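Local coordinates for FAD:protein FMN transferase (Vibrio cholerae, PDB 6NXI) that probably catalyses magnesium-dependent transfer of the FMN part of FAD onto a threonine hydroxyl of a target flavoprotein, at residues Asp48-Tyr53 / Val151-Ile156; Lys82-Leu87 / Leu95-Gly100; Leu102-Leu105 / Gly109-Ala112. All coordinates share one frame; numbering follows the deposited sequence.

Contact 1: Asp48-Tyr53 / Val151-Ile156; sequences DQMSTY and VDLSTI. With MG (magnesium ion), chain C; FAD (flavin-adenine dinucleotide), chain B.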
loop_
_atom_site.group_PDB
_atom_site.type_symbol
_atom_site.label_atom_id
_atom_site.label_comp_id
_atom_site.label_asym_id
_atom_site.label_seq_id
_atom_site.Cartn_x
_atom_site.Cartn_y
_atom_site.Cartn_z
ATOM N N ASP A 48 -5.195 -14.245 -6.103
ATOM C CA ASP A 48 -4.681 -15.634 -6.238
ATOM C C ASP A 48 -3.155 -15.688 -6.270
ATOM O O ASP A 48 -2.602 -16.789 -6.039
ATOM C CB ASP A 48 -5.346 -16.285 -7.446
ATOM C CG ASP A 48 -6.808 -16.649 -7.203
ATOM O OD1 ASP A 48 -7.197 -16.800 -6.031
ATOM O OD2 ASP A 48 -7.522 -16.792 -8.181
ATOM N N GLN A 49 -2.481 -14.603 -6.631
ATOM C CA GLN A 49 -1.009 -14.531 -6.595
ATOM C C GLN A 49 -0.554 -14.135 -5.185
ATOM O O GLN A 49 0.462 -14.634 -4.723
ATOM C CB GLN A 49 -0.547 -13.577 -7.670
ATOM C CG GLN A 49 -0.742 -14.152 -9.065
ATOM C CD GLN A 49 -0.474 -13.140 -10.139
ATOM O OE1 GLN A 49 -0.643 -11.931 -9.946
ATOM N NE2 GLN A 49 -0.288 -13.682 -11.357
ATOM N N MET A 50 -1.220 -13.158 -4.569
ATOM C CA MET A 50 -0.564 -12.387 -3.495
ATOM C C MET A 50 -1.398 -12.231 -2.216
ATOM O O MET A 50 -0.881 -11.525 -1.308
ATOM C CB MET A 50 -0.129 -11.025 -4.044
ATOM C CG MET A 50 1.059 -11.235 -5.056
ATOM S SD MET A 50 1.618 -9.696 -5.805
ATOM C CE MET A 50 1.082 -9.807 -7.516
ATOM N N SER A 51 -2.587 -12.828 -2.114
ATOM C CA SER A 51 -3.395 -12.780 -0.863
ATOM C C SER A 51 -2.796 -13.686 0.221
ATOM O O SER A 51 -2.733 -14.892 0.010
ATOM C CB SER A 51 -4.825 -13.133 -1.053
ATOM O OG SER A 51 -5.542 -13.029 0.220
ATOM N N THR A 52 -2.453 -13.139 1.382
ATOM C CA THR A 52 -2.085 -13.999 2.540
ATOM C C THR A 52 -3.276 -14.789 3.072
ATOM O O THR A 52 -3.012 -15.750 3.846
ATOM C CB THR A 52 -1.478 -13.173 3.673
ATOM O OG1 THR A 52 -2.432 -12.132 3.930
ATOM C CG2 THR A 52 -0.093 -12.705 3.302
ATOM N N TYR A 53 -4.521 -14.384 2.781
ATOM C CA TYR A 53 -5.773 -14.936 3.366
ATOM C C TYR A 53 -6.274 -16.128 2.541
ATOM O O TYR A 53 -7.157 -16.830 3.008
ATOM C CB TYR A 53 -6.847 -13.843 3.477
ATOM C CG TYR A 53 -6.531 -12.776 4.491
ATOM C CD1 TYR A 53 -7.072 -12.807 5.775
ATOM C CD2 TYR A 53 -5.721 -11.720 4.112
ATOM C CE1 TYR A 53 -6.803 -11.762 6.659
ATOM C CE2 TYR A 53 -5.403 -10.715 5.004
ATOM C CZ TYR A 53 -5.959 -10.732 6.263
ATOM O OH TYR A 53 -5.611 -9.670 7.071
ATOM N N VAL A 151 5.901 -13.972 4.302
ATOM C CA VAL A 151 5.905 -12.688 3.547
ATOM C C VAL A 151 4.452 -12.238 3.444
ATOM O O VAL A 151 3.567 -13.056 3.126
ATOM C CB VAL A 151 6.525 -12.880 2.144
ATOM C CG1 VAL A 151 6.369 -11.644 1.311
ATOM C CG2 VAL A 151 7.992 -13.280 2.236
ATOM N N ASP A 152 4.246 -10.958 3.713
ATOM C CA ASP A 152 2.947 -10.260 3.691
ATOM C C ASP A 152 3.073 -9.116 2.688
ATOM O O ASP A 152 3.976 -8.276 2.865
ATOM C CB ASP A 152 2.701 -9.732 5.090
ATOM C CG ASP A 152 1.444 -8.910 5.247
ATOM O OD1 ASP A 152 0.742 -8.695 4.276
ATOM O OD2 ASP A 152 1.176 -8.528 6.402
ATOM N N LEU A 153 2.300 -9.133 1.599
ATOM C CA LEU A 153 2.370 -8.044 0.619
ATOM C C LEU A 153 1.174 -7.098 0.777
ATOM O O LEU A 153 0.919 -6.346 -0.149
ATOM C CB LEU A 153 2.460 -8.618 -0.800
ATOM C CG LEU A 153 3.665 -9.536 -1.005
ATOM C CD1 LEU A 153 3.636 -10.164 -2.395
ATOM C CD2 LEU A 153 4.951 -8.772 -0.778
ATOM N N SER A 154 0.573 -7.050 1.954
ATOM C CA SER A 154 -0.617 -6.179 2.200
ATOM C C SER A 154 -0.307 -4.716 1.921
ATOM O O SER A 154 -1.247 -3.931 1.630
ATOM C CB SER A 154 -1.077 -6.377 3.640
ATOM O OG SER A 154 -1.657 -7.657 3.767
ATOM N N THR A 155 0.961 -4.330 2.056
ATOM C CA THR A 155 1.384 -2.919 2.050
ATOM C C THR A 155 1.578 -2.470 0.626
ATOM O O THR A 155 1.877 -1.293 0.462
ATOM C CB THR A 155 2.648 -2.712 2.870
ATOM O OG1 THR A 155 2.743 -1.335 3.219
ATOM C CG2 THR A 155 3.910 -3.129 2.183
ATOM N N ILE A 156 1.555 -3.383 -0.344
ATOM C CA ILE A 156 2.081 -3.012 -1.688
ATOM C C ILE A 156 1.217 -3.623 -2.767
ATOM O O ILE A 156 1.156 -3.051 -3.914
ATOM C CB ILE A 156 3.563 -3.387 -1.784
ATOM C CG1 ILE A 156 4.221 -2.879 -3.074
ATOM C CG2 ILE A 156 3.760 -4.886 -1.530
ATOM C CD1 ILE A 156 5.764 -3.050 -3.069
HETATM MG MG MG C . 1.529 0.565 1.839
HETATM P PA FAD B . -0.667 -0.038 4.466
HETATM O O1A FAD B . -0.485 1.079 5.429
HETATM O O2A FAD B . -0.504 0.206 3.019
HETATM O O5B FAD B . 0.275 -1.265 4.870
HETATM C C5B FAD B . -0.026 -1.863 6.159
HETATM C C4B FAD B . -0.084 -3.368 6.060
HETATM O O4B FAD B . 1.177 -3.935 5.626
HETATM C C3B FAD B . -0.391 -4.014 7.410
HETATM O O3B FAD B . -1.800 -4.201 7.548
HETATM C C2B FAD B . 0.407 -5.322 7.360
HETATM O O2B FAD B . -0.300 -6.323 6.662
HETATM C C1B FAD B . 1.636 -4.907 6.562
HETATM N N9A FAD B . 2.723 -4.314 7.311
HETATM C C8A FAD B . 2.710 -3.783 8.609
HETATM N N7A FAD B . 3.849 -3.208 8.908
HETATM C C5A FAD B . 4.676 -3.394 7.818
HETATM C C6A FAD B . 6.009 -3.030 7.576
HETATM N N6A FAD B . 6.766 -2.311 8.424
HETATM N N1A FAD B . 6.500 -3.329 6.357
HETATM C C2A FAD B . 5.733 -4.032 5.500
HETATM N N3A FAD B . 4.459 -4.426 5.619
HETATM C C4A FAD B . 3.989 -4.074 6.828
HETATM N N1 FAD B . -7.940 -8.436 4.214
HETATM C C2 FAD B . -8.912 -9.327 4.616
HETATM O O2 FAD B . -9.522 -9.147 5.693
HETATM N N3 FAD B . -9.260 -10.397 3.856
HETATM C C4 FAD B . -8.655 -10.673 2.658
HETATM O O4 FAD B . -8.969 -11.663 2.012
HETATM C C4X FAD B . -7.621 -9.783 2.214
HETATM N N5 FAD B . -7.010 -10.030 1.074
HETATM C C5X FAD B . -6.015 -9.168 0.673
HETATM C C6 FAD B . -5.331 -9.426 -0.532
HETATM C C7 FAD B . -4.324 -8.614 -1.010
HETATM C C7M FAD B . -3.637 -8.949 -2.314
HETATM C C8 FAD B . -3.980 -7.463 -0.262
HETATM C C8M FAD B . -2.881 -6.537 -0.714
HETATM C C9 FAD B . -4.647 -7.197 0.938
HETATM C C9A FAD B . -5.670 -8.023 1.424
HETATM N N10 FAD B . -6.340 -7.800 2.633
HETATM C C10 FAD B . -7.330 -8.662 3.069
HETATM C "C1'" FAD B . -6.057 -6.579 3.419
HETATM C "C2'" FAD B . -4.799 -6.625 4.209
HETATM O "O2'" FAD B . -4.871 -7.640 5.205
HETATM C "C3'" FAD B . -4.589 -5.266 4.899
HETATM O "O3'" FAD B . -5.610 -4.968 5.825
HETATM C "C4'" FAD B . -4.573 -4.080 3.953
HETATM O "O4'" FAD B . -3.878 -4.437 2.770
HETATM C "C5'" FAD B . -4.012 -2.838 4.618
HETATM O "O5'" FAD B . -3.840 -1.825 3.596
HETATM P P FAD B . -3.540 -0.333 4.032
HETATM O O1P FAD B . -4.414 0.096 5.122
HETATM O O2P FAD B . -3.457 0.369 2.695
HETATM O O3P FAD B . -2.116 -0.590 4.688
HETATM O O HOH W 1 -0.214 -9.942 0.781
HETATM O O HOH W 2 -2.760 -10.053 2.100
HETATM O O HOH W 3 -2.605 -8.091 6.662
#

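Contact 2: Lys82-Leu87 / Leu95-Gly100; sequences KEAIRL and LDVTVG. With FAD (flavin-adenine dinucleotide), chain B; EDO (1,2-ethanediol), chain E.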
loop_
_atom_site.group_PDB
_atom_site.type_symbol
_atom_site.label_atom_id
_atom_site.label_comp_id
_atom_site.label_asym_id
_atom_site.label_seq_id
_atom_site.Cartn_x
_atom_site.Cartn_y
_atom_site.Cartn_z
ATOM N N LYS A 82 10.223 -7.767 -5.847
ATOM C CA LYS A 82 11.429 -6.985 -6.182
ATOM C C LYS A 82 11.277 -5.533 -5.711
ATOM O O LYS A 82 12.255 -4.978 -5.169
ATOM C CB LYS A 82 11.677 -7.041 -7.680
ATOM C CG LYS A 82 13.009 -6.449 -8.104
ATOM C CD LYS A 82 13.320 -6.725 -9.568
ATOM C CE LYS A 82 13.104 -8.170 -9.982
ATOM N NZ LYS A 82 14.203 -9.086 -9.562
ATOM N N GLU A 83 10.098 -4.977 -5.918
ATOM C CA GLU A 83 9.803 -3.578 -5.529
ATOM C C GLU A 83 9.823 -3.532 -4.001
ATOM O O GLU A 83 10.406 -2.628 -3.455
ATOM C CB GLU A 83 8.492 -3.104 -6.129
ATOM C CG GLU A 83 8.227 -1.649 -5.809
ATOM C CD GLU A 83 9.155 -0.616 -6.447
ATOM O OE1 GLU A 83 10.182 -0.997 -7.122
ATOM O OE2 GLU A 83 8.871 0.596 -6.203
ATOM N N ALA A 84 9.286 -4.521 -3.334
ATOM C CA ALA A 84 9.302 -4.545 -1.859
ATOM C C ALA A 84 10.745 -4.521 -1.315
ATOM O O ALA A 84 11.035 -3.859 -0.248
ATOM C CB ALA A 84 8.559 -5.743 -1.315
ATOM N N ILE A 85 11.609 -5.308 -1.941
ATOM C CA ILE A 85 13.039 -5.356 -1.550
ATOM C C ILE A 85 13.703 -4.013 -1.846
ATOM O O ILE A 85 14.427 -3.520 -0.966
ATOM C CB ILE A 85 13.745 -6.558 -2.186
ATOM C CG1 ILE A 85 13.166 -7.844 -1.607
ATOM C CG2 ILE A 85 15.244 -6.457 -1.949
ATOM C CD1 ILE A 85 13.646 -9.057 -2.301
ATOM N N ARG A 86 13.437 -3.428 -3.020
ATOM C CA ARG A 86 14.039 -2.131 -3.373
ATOM C C ARG A 86 13.622 -1.085 -2.343
ATOM O O ARG A 86 14.480 -0.275 -1.911
ATOM C CB ARG A 86 13.607 -1.681 -4.764
ATOM C CG ARG A 86 14.351 -0.445 -5.229
ATOM C CD ARG A 86 13.814 0.055 -6.539
ATOM N NE ARG A 86 12.495 0.681 -6.522
ATOM C CZ ARG A 86 12.290 1.969 -6.328
ATOM N NH1 ARG A 86 13.316 2.766 -6.117
ATOM N NH2 ARG A 86 11.071 2.470 -6.329
ATOM N N LEU A 87 12.340 -1.088 -1.963
ATOM C CA LEU A 87 11.840 -0.051 -1.051
ATOM C C LEU A 87 12.310 -0.337 0.372
ATOM O O LEU A 87 12.468 0.604 1.159
ATOM C CB LEU A 87 10.314 0.023 -1.137
ATOM C CG LEU A 87 9.755 0.523 -2.464
ATOM C CD1 LEU A 87 8.242 0.541 -2.437
ATOM C CD2 LEU A 87 10.288 1.889 -2.819
ATOM N N LEU A 95 10.277 -0.545 5.613
ATOM C CA LEU A 95 9.313 -1.382 4.888
ATOM C C LEU A 95 9.897 -2.769 4.765
ATOM O O LEU A 95 10.933 -2.934 4.090
ATOM C CB LEU A 95 9.008 -0.824 3.504
ATOM C CG LEU A 95 7.772 -1.460 2.884
ATOM C CD1 LEU A 95 6.510 -0.864 3.499
ATOM C CD2 LEU A 95 7.740 -1.315 1.359
ATOM N N ASP A 96 9.306 -3.736 5.445
ATOM C CA ASP A 96 9.872 -5.107 5.473
ATOM C C ASP A 96 8.716 -6.082 5.350
ATOM O O ASP A 96 8.095 -6.371 6.313
ATOM C CB ASP A 96 10.747 -5.337 6.709
ATOM C CG ASP A 96 11.511 -6.664 6.630
ATOM O OD1 ASP A 96 11.072 -7.555 5.864
ATOM O OD2 ASP A 96 12.553 -6.781 7.337
ATOM N N VAL A 97 8.463 -6.590 4.156
ATOM C CA VAL A 97 7.334 -7.523 3.904
ATOM C C VAL A 97 7.546 -8.863 4.628
ATOM O O VAL A 97 6.593 -9.650 4.646
ATOM C CB VAL A 97 7.098 -7.688 2.400
ATOM C CG1 VAL A 97 6.604 -6.375 1.820
ATOM C CG2 VAL A 97 8.333 -8.234 1.678
ATOM N N THR A 98 8.701 -9.129 5.257
ATOM C CA THR A 98 8.854 -10.389 6.047
ATOM C C THR A 98 8.345 -10.175 7.476
ATOM O O THR A 98 8.490 -11.092 8.282
ATOM C CB THR A 98 10.290 -10.909 6.088
ATOM O OG1 THR A 98 11.066 -10.039 6.909
ATOM C CG2 THR A 98 10.849 -11.003 4.692
ATOM N N VAL A 99 7.644 -9.070 7.780
ATOM C CA VAL A 99 7.066 -8.883 9.140
ATOM C C VAL A 99 5.745 -9.667 9.287
ATOM O O VAL A 99 5.055 -9.526 10.339
ATOM C CB VAL A 99 6.846 -7.409 9.546
ATOM C CG1 VAL A 99 8.154 -6.666 9.734
ATOM C CG2 VAL A 99 5.885 -6.690 8.626
ATOM N N GLY A 100 5.367 -10.482 8.317
ATOM C CA GLY A 100 4.189 -11.350 8.403
ATOM C C GLY A 100 3.940 -11.932 9.796
ATOM O O GLY A 100 2.833 -11.803 10.320
HETATM P PA FAD B . -0.667 -0.038 4.466
HETATM O O1A FAD B . -0.485 1.079 5.429
HETATM O O2A FAD B . -0.504 0.206 3.019
HETATM O O5B FAD B . 0.275 -1.265 4.870
HETATM C C5B FAD B . -0.026 -1.863 6.159
HETATM C C4B FAD B . -0.084 -3.368 6.060
HETATM O O4B FAD B . 1.177 -3.935 5.626
HETATM C C3B FAD B . -0.391 -4.014 7.410
HETATM O O3B FAD B . -1.800 -4.201 7.548
HETATM C C2B FAD B . 0.407 -5.322 7.360
HETATM O O2B FAD B . -0.300 -6.323 6.662
HETATM C C1B FAD B . 1.636 -4.907 6.562
HETATM N N9A FAD B . 2.723 -4.314 7.311
HETATM C C8A FAD B . 2.710 -3.783 8.609
HETATM N N7A FAD B . 3.849 -3.208 8.908
HETATM C C5A FAD B . 4.676 -3.394 7.818
HETATM C C6A FAD B . 6.009 -3.030 7.576
HETATM N N6A FAD B . 6.766 -2.311 8.424
HETATM N N1A FAD B . 6.500 -3.329 6.357
HETATM C C2A FAD B . 5.733 -4.032 5.500
HETATM N N3A FAD B . 4.459 -4.426 5.619
HETATM C C4A FAD B . 3.989 -4.074 6.828
HETATM N N1 FAD B . -7.940 -8.436 4.214
HETATM C C2 FAD B . -8.912 -9.327 4.616
HETATM O O2 FAD B . -9.522 -9.147 5.693
HETATM N N3 FAD B . -9.260 -10.397 3.856
HETATM C C4 FAD B . -8.655 -10.673 2.658
HETATM O O4 FAD B . -8.969 -11.663 2.012
HETATM C C4X FAD B . -7.621 -9.783 2.214
HETATM N N5 FAD B . -7.010 -10.030 1.074
HETATM C C5X FAD B . -6.015 -9.168 0.673
HETATM C C6 FAD B . -5.331 -9.426 -0.532
HETATM C C7 FAD B . -4.324 -8.614 -1.010
HETATM C C7M FAD B . -3.637 -8.949 -2.314
HETATM C C8 FAD B . -3.980 -7.463 -0.262
HETATM C C8M FAD B . -2.881 -6.537 -0.714
HETATM C C9 FAD B . -4.647 -7.197 0.938
HETATM C C9A FAD B . -5.670 -8.023 1.424
HETATM N N10 FAD B . -6.340 -7.800 2.633
HETATM C C10 FAD B . -7.330 -8.662 3.069
HETATM C "C1'" FAD B . -6.057 -6.579 3.419
HETATM C "C2'" FAD B . -4.799 -6.625 4.209
HETATM O "O2'" FAD B . -4.871 -7.640 5.205
HETATM C "C3'" FAD B . -4.589 -5.266 4.899
HETATM O "O3'" FAD B . -5.610 -4.968 5.825
HETATM C "C4'" FAD B . -4.573 -4.080 3.953
HETATM O "O4'" FAD B . -3.878 -4.437 2.770
HETATM C "C5'" FAD B . -4.012 -2.838 4.618
HETATM O "O5'" FAD B . -3.840 -1.825 3.596
HETATM P P FAD B . -3.540 -0.333 4.032
HETATM O O1P FAD B . -4.414 0.096 5.122
HETATM O O2P FAD B . -3.457 0.369 2.695
HETATM O O3P FAD B . -2.116 -0.590 4.688
HETATM C C1 EDO E . 12.451 6.836 -5.521
HETATM O O1 EDO E . 13.441 5.880 -5.856
HETATM C C2 EDO E . 11.149 6.276 -5.147
HETATM O O2 EDO E . 10.772 5.210 -5.975
HETATM O O HOH W 4 9.913 -4.764 2.125
#

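Contact 3: Leu102-Leu105 / Gly109-Ala112; sequences LVNL and GPEA. With FAD (flavin-adenine dinucleotide), chain B.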
loop_
_atom_site.group_PDB
_atom_site.type_symbol
_atom_site.label_atom_id
_atom_site.label_comp_id
_atom_site.label_asym_id
_atom_site.label_seq_id
_atom_site.Cartn_x
_atom_site.Cartn_y
_atom_site.Cartn_z
ATOM N N LEU A 102 4.755 -11.044 12.701
ATOM C CA LEU A 102 4.448 -9.980 13.698
ATOM C C LEU A 102 3.088 -9.366 13.401
ATOM O O LEU A 102 2.290 -9.182 14.320
ATOM C CB LEU A 102 5.570 -8.945 13.654
ATOM C CG LEU A 102 6.962 -9.484 14.018
ATOM C CD1 LEU A 102 8.037 -8.568 13.522
ATOM C CD2 LEU A 102 7.084 -9.641 15.517
ATOM N N VAL A 103 2.791 -9.118 12.137
ATOM C CA VAL A 103 1.436 -8.621 11.762
ATOM C C VAL A 103 0.391 -9.621 12.287
ATOM O O VAL A 103 -0.634 -9.252 12.859
ATOM C CB VAL A 103 1.347 -8.469 10.242
ATOM C CG1 VAL A 103 -0.071 -8.214 9.771
ATOM C CG2 VAL A 103 2.309 -7.391 9.739
ATOM N N ASN A 104 0.661 -10.906 12.092
ATOM C CA ASN A 104 -0.257 -11.981 12.485
ATOM C C ASN A 104 -0.329 -12.020 14.012
ATOM O O ASN A 104 -1.447 -12.067 14.534
ATOM C CB ASN A 104 0.173 -13.312 11.901
ATOM C CG ASN A 104 0.079 -13.359 10.384
ATOM O OD1 ASN A 104 -0.387 -12.424 9.755
ATOM N ND2 ASN A 104 0.657 -14.407 9.805
ATOM N N LEU A 105 0.807 -11.940 14.704
ATOM C CA LEU A 105 0.825 -11.951 16.197
ATOM C C LEU A 105 -0.098 -10.865 16.762
ATOM O O LEU A 105 -0.807 -11.122 17.761
ATOM C CB LEU A 105 2.262 -11.789 16.675
ATOM C CG LEU A 105 2.446 -11.791 18.192
ATOM C CD1 LEU A 105 2.200 -13.176 18.783
ATOM C CD2 LEU A 105 3.822 -11.292 18.566
ATOM N N GLY A 109 -3.570 -10.067 10.679
ATOM C CA GLY A 109 -3.427 -10.990 9.533
ATOM C C GLY A 109 -4.475 -12.082 9.652
ATOM O O GLY A 109 -5.500 -11.974 10.343
ATOM N N PRO A 110 -4.258 -13.207 8.955
ATOM C CA PRO A 110 -5.232 -14.283 8.958
ATOM C C PRO A 110 -5.287 -15.105 10.233
ATOM O O PRO A 110 -6.249 -15.859 10.437
ATOM C CB PRO A 110 -4.797 -15.147 7.761
ATOM C CG PRO A 110 -3.870 -14.242 6.961
ATOM C CD PRO A 110 -3.144 -13.424 8.008
ATOM N N GLU A 111 -4.315 -14.900 11.125
ATOM C CA GLU A 111 -4.219 -15.718 12.343
ATOM C C GLU A 111 -5.220 -15.219 13.397
ATOM O O GLU A 111 -5.269 -14.023 13.644
ATOM C CB GLU A 111 -2.775 -15.639 12.866
ATOM C CG GLU A 111 -2.525 -16.485 14.079
ATOM C CD GLU A 111 -1.149 -16.285 14.699
ATOM O OE1 GLU A 111 -0.254 -15.721 14.027
ATOM O OE2 GLU A 111 -0.969 -16.726 15.884
ATOM N N ALA A 112 -5.939 -16.128 14.037
ATOM C CA ALA A 112 -6.885 -15.830 15.130
ATOM C C ALA A 112 -6.066 -15.479 16.372
ATOM O O ALA A 112 -5.137 -16.212 16.708
ATOM C CB ALA A 112 -7.805 -16.975 15.407
HETATM P PA FAD B . -0.667 -0.038 4.466
HETATM O O1A FAD B . -0.485 1.079 5.429
HETATM O O2A FAD B . -0.504 0.206 3.019
HETATM O O5B FAD B . 0.275 -1.265 4.870
HETATM C C5B FAD B . -0.026 -1.863 6.159
HETATM C C4B FAD B . -0.084 -3.368 6.060
HETATM O O4B FAD B . 1.177 -3.935 5.626
HETATM C C3B FAD B . -0.391 -4.014 7.410
HETATM O O3B FAD B . -1.800 -4.201 7.548
HETATM C C2B FAD B . 0.407 -5.322 7.360
HETATM O O2B FAD B . -0.300 -6.323 6.662
HETATM C C1B FAD B . 1.636 -4.907 6.562
HETATM N N9A FAD B . 2.723 -4.314 7.311
HETATM C C8A FAD B . 2.710 -3.783 8.609
HETATM N N7A FAD B . 3.849 -3.208 8.908
HETATM C C5A FAD B . 4.676 -3.394 7.818
HETATM C C6A FAD B . 6.009 -3.030 7.576
HETATM N N6A FAD B . 6.766 -2.311 8.424
HETATM N N1A FAD B . 6.500 -3.329 6.357
HETATM C C2A FAD B . 5.733 -4.032 5.500
HETATM N N3A FAD B . 4.459 -4.426 5.619
HETATM C C4A FAD B . 3.989 -4.074 6.828
HETATM N N1 FAD B . -7.940 -8.436 4.214
HETATM C C2 FAD B . -8.912 -9.327 4.616
HETATM O O2 FAD B . -9.522 -9.147 5.693
HETATM N N3 FAD B . -9.260 -10.397 3.856
HETATM C C4 FAD B . -8.655 -10.673 2.658
HETATM O O4 FAD B . -8.969 -11.663 2.012
HETATM C C4X FAD B . -7.621 -9.783 2.214
HETATM N N5 FAD B . -7.010 -10.030 1.074
HETATM C C5X FAD B . -6.015 -9.168 0.673
HETATM C C6 FAD B . -5.331 -9.426 -0.532
HETATM C C7 FAD B . -4.324 -8.614 -1.010
HETATM C C7M FAD B . -3.637 -8.949 -2.314
HETATM C C8 FAD B . -3.980 -7.463 -0.262
HETATM C C8M FAD B . -2.881 -6.537 -0.714
HETATM C C9 FAD B . -4.647 -7.197 0.938
HETATM C C9A FAD B . -5.670 -8.023 1.424
HETATM N N10 FAD B . -6.340 -7.800 2.633
HETATM C C10 FAD B . -7.330 -8.662 3.069
HETATM C "C1'" FAD B . -6.057 -6.579 3.419
HETATM C "C2'" FAD B . -4.799 -6.625 4.209
HETATM O "O2'" FAD B . -4.871 -7.640 5.205
HETATM C "C3'" FAD B . -4.589 -5.266 4.899
HETATM O "O3'" FAD B . -5.610 -4.968 5.825
HETATM C "C4'" FAD B . -4.573 -4.080 3.953
HETATM O "O4'" FAD B . -3.878 -4.437 2.770
HETATM C "C5'" FAD B . -4.012 -2.838 4.618
HETATM O "O5'" FAD B . -3.840 -1.825 3.596
HETATM P P FAD B . -3.540 -0.333 4.032
HETATM O O1P FAD B . -4.414 0.096 5.122
HETATM O O2P FAD B . -3.457 0.369 2.695
HETATM O O3P FAD B . -2.116 -0.590 4.688
HETATM O O HOH W 5 -3.614 -11.948 12.864
HETATM O O HOH W 6 1.691 -16.424 11.888
#

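Contact 1: Asp48-Tyr53 / Val151-Ile156
Asp152, which lies beside the methyl group of Thr52, has its OD1 gripped twice by Ser154. Ser154 OG donates to the syn lone pair of Asp152 OD1 at 2.7 Å, while Ser154 N reaches the same oxygen at 2.9 Å from above the carboxylate plane, closing an Asx turn. That leaves Asp152 OD2 to accept the ribose hydroxyl O2B of FAD at 2.7 Å. Thr52's direct touches across the contact are through its methyl: with OG1 set between its backbone N and carbonyl carbon (chi1 53°), CG2 is turned to the 151-152 backbone, 3.7 Å from Val151 O. Met50 and Leu153 make the other apolar touch, Met50 CG meeting Leu153 CD1 at 3.9 Å before the bent methionine end turns away over helix 157-171. No direct hydrogen bond joins the segments; waters bridge them. One receives the amide of Leu153 and donates to Met50 O. A second accepts from Thr52 N and donates to Ser154 OG, and a third also donates to Ser154 OG, tying it to the ribityl hydroxyl O2' and the ribose hydroxyl O2B. Tyr53 spreads one ring face over the pyrimidine end of the isoalloxazine, FAD N3 standing 3.6 Å above the ring plane, while an ST turn at Ser51 OG steadies the Tyr53 amide. Farther along, Thr155 O binds magnesium at 2.3 Å together with Asp269, Thr273 and a phosphate oxygen of FAD. The two segments together therefore hold flavin, ribose and metal-bound phosphate, the FAD-magnesium site of an ApbE flavin transferase.

Contact 2: Lys82-Leu87 / Leu95-Gly100
Ala84 and Val97 form the close-fitting part of this contact: the alanine methyl sits in the fork of the valine, 3.7 Å from Val97 CG1 and nearly as near to CG2. One turn on, Leu87 CB rests on Leu95 CD2 at 3.8 Å, and Leu95 CD1, the other branch, turns to the adenine of FAD. Between these two apolar touches the backbones stay apart and a single water fills the join. It accepts from Val97 N and spends both hydrogens on carbonyls, Ala84 O at 2.8 Å and Leu95 O at 2.9 Å. The looser, outer face of helix 75-90 belongs to Arg86, which holds Glu83 side-on within the helix. Arg86 NE points almost straight at Glu83 OE1 (174°), and NH2 takes OE2, which is also hydrogen-bonded to Thr267. The far edge of the guanidinium binds an ethanediol probably left from crystallisation. On the loop, Thr98 N closes an Asx turn on Asp96 OD1, and Thr98 OG1 adds a second bond from the same face. Asp96 N donates to FAD N1A at 3.0 Å, so adenine meets a backbone amide in a segment, 95-100, that joins 82-87 through carbon and one water, with Asn88 as a further hold on Leu95 O.

Contact 3: Leu102-Leu105 / Gly109-Ala112
Asn104 and Gly109 lie close enough for the amide oxygen to rest on the glycine backbone, Asn104 OD1 being 3.4 Å from Gly109 CA. The same oxygen lies 3.4 Å from Pro110 CD, so one carbon from each side of the Gly109-Pro110 peptide bond is packed on one carbonyl. Glu111 comes from beyond the proline. Its CG is anti to the backbone N (chi1 -177°) and the chain runs out extended, laying Glu111 OE1 3.2 Å from Asn104 CB. None of these touches is a hydrogen bond; two waters supply the polar links. The first sits at the C-terminal end of helix 100-105, donating to Asn104 O at 2.7 Å and to Glu111 O at 2.8 Å while accepting from Gly109 N at 2.9 Å. The second takes Asn104 ND2 at 3.1 Å and gives its hydrogen to Glu111 OE1 at 3.0 Å, joining the amide to the carboxylate. Outside the pair, salt bridges position that carboxylate: Arg126 of helix 120-127 holds OE1 and Arg113 holds OE2. On the inner side of the helix, both methyls of Val103 face the ribose of FAD, CG2 reaching adenine C8A as well, and Pro110 touches Tyr53 beside the flavin. The turn after helix 100-105 is therefore tied back largely through water, the Glu111 charge probably being offset by Arg126 and Arg113.

Overall arrangement
Contact 1 joins the end of helix 32-50 to the loop before helix 157-171, and contacts 2 and 3 fall in series inside the chain loop it closes. Their centres lie about 11 Å (contacts 1 and 2), about 13 Å (1 and 3) and about 17 Å (2 and 3) apart. Contact 2 meets contact 1 through a probable backbone hydrogen bond from Asp152 N to Val97 O. Contact 3 meets it where Tyr53 OH packs on Gly109 CA and Val103 touches Asp152. Contacts 2 and 3 adjoin in sequence where 95-100 runs into helix 100-105, with no other touch. All three meet FAD, so these loops and helix ends together line part of its pocket.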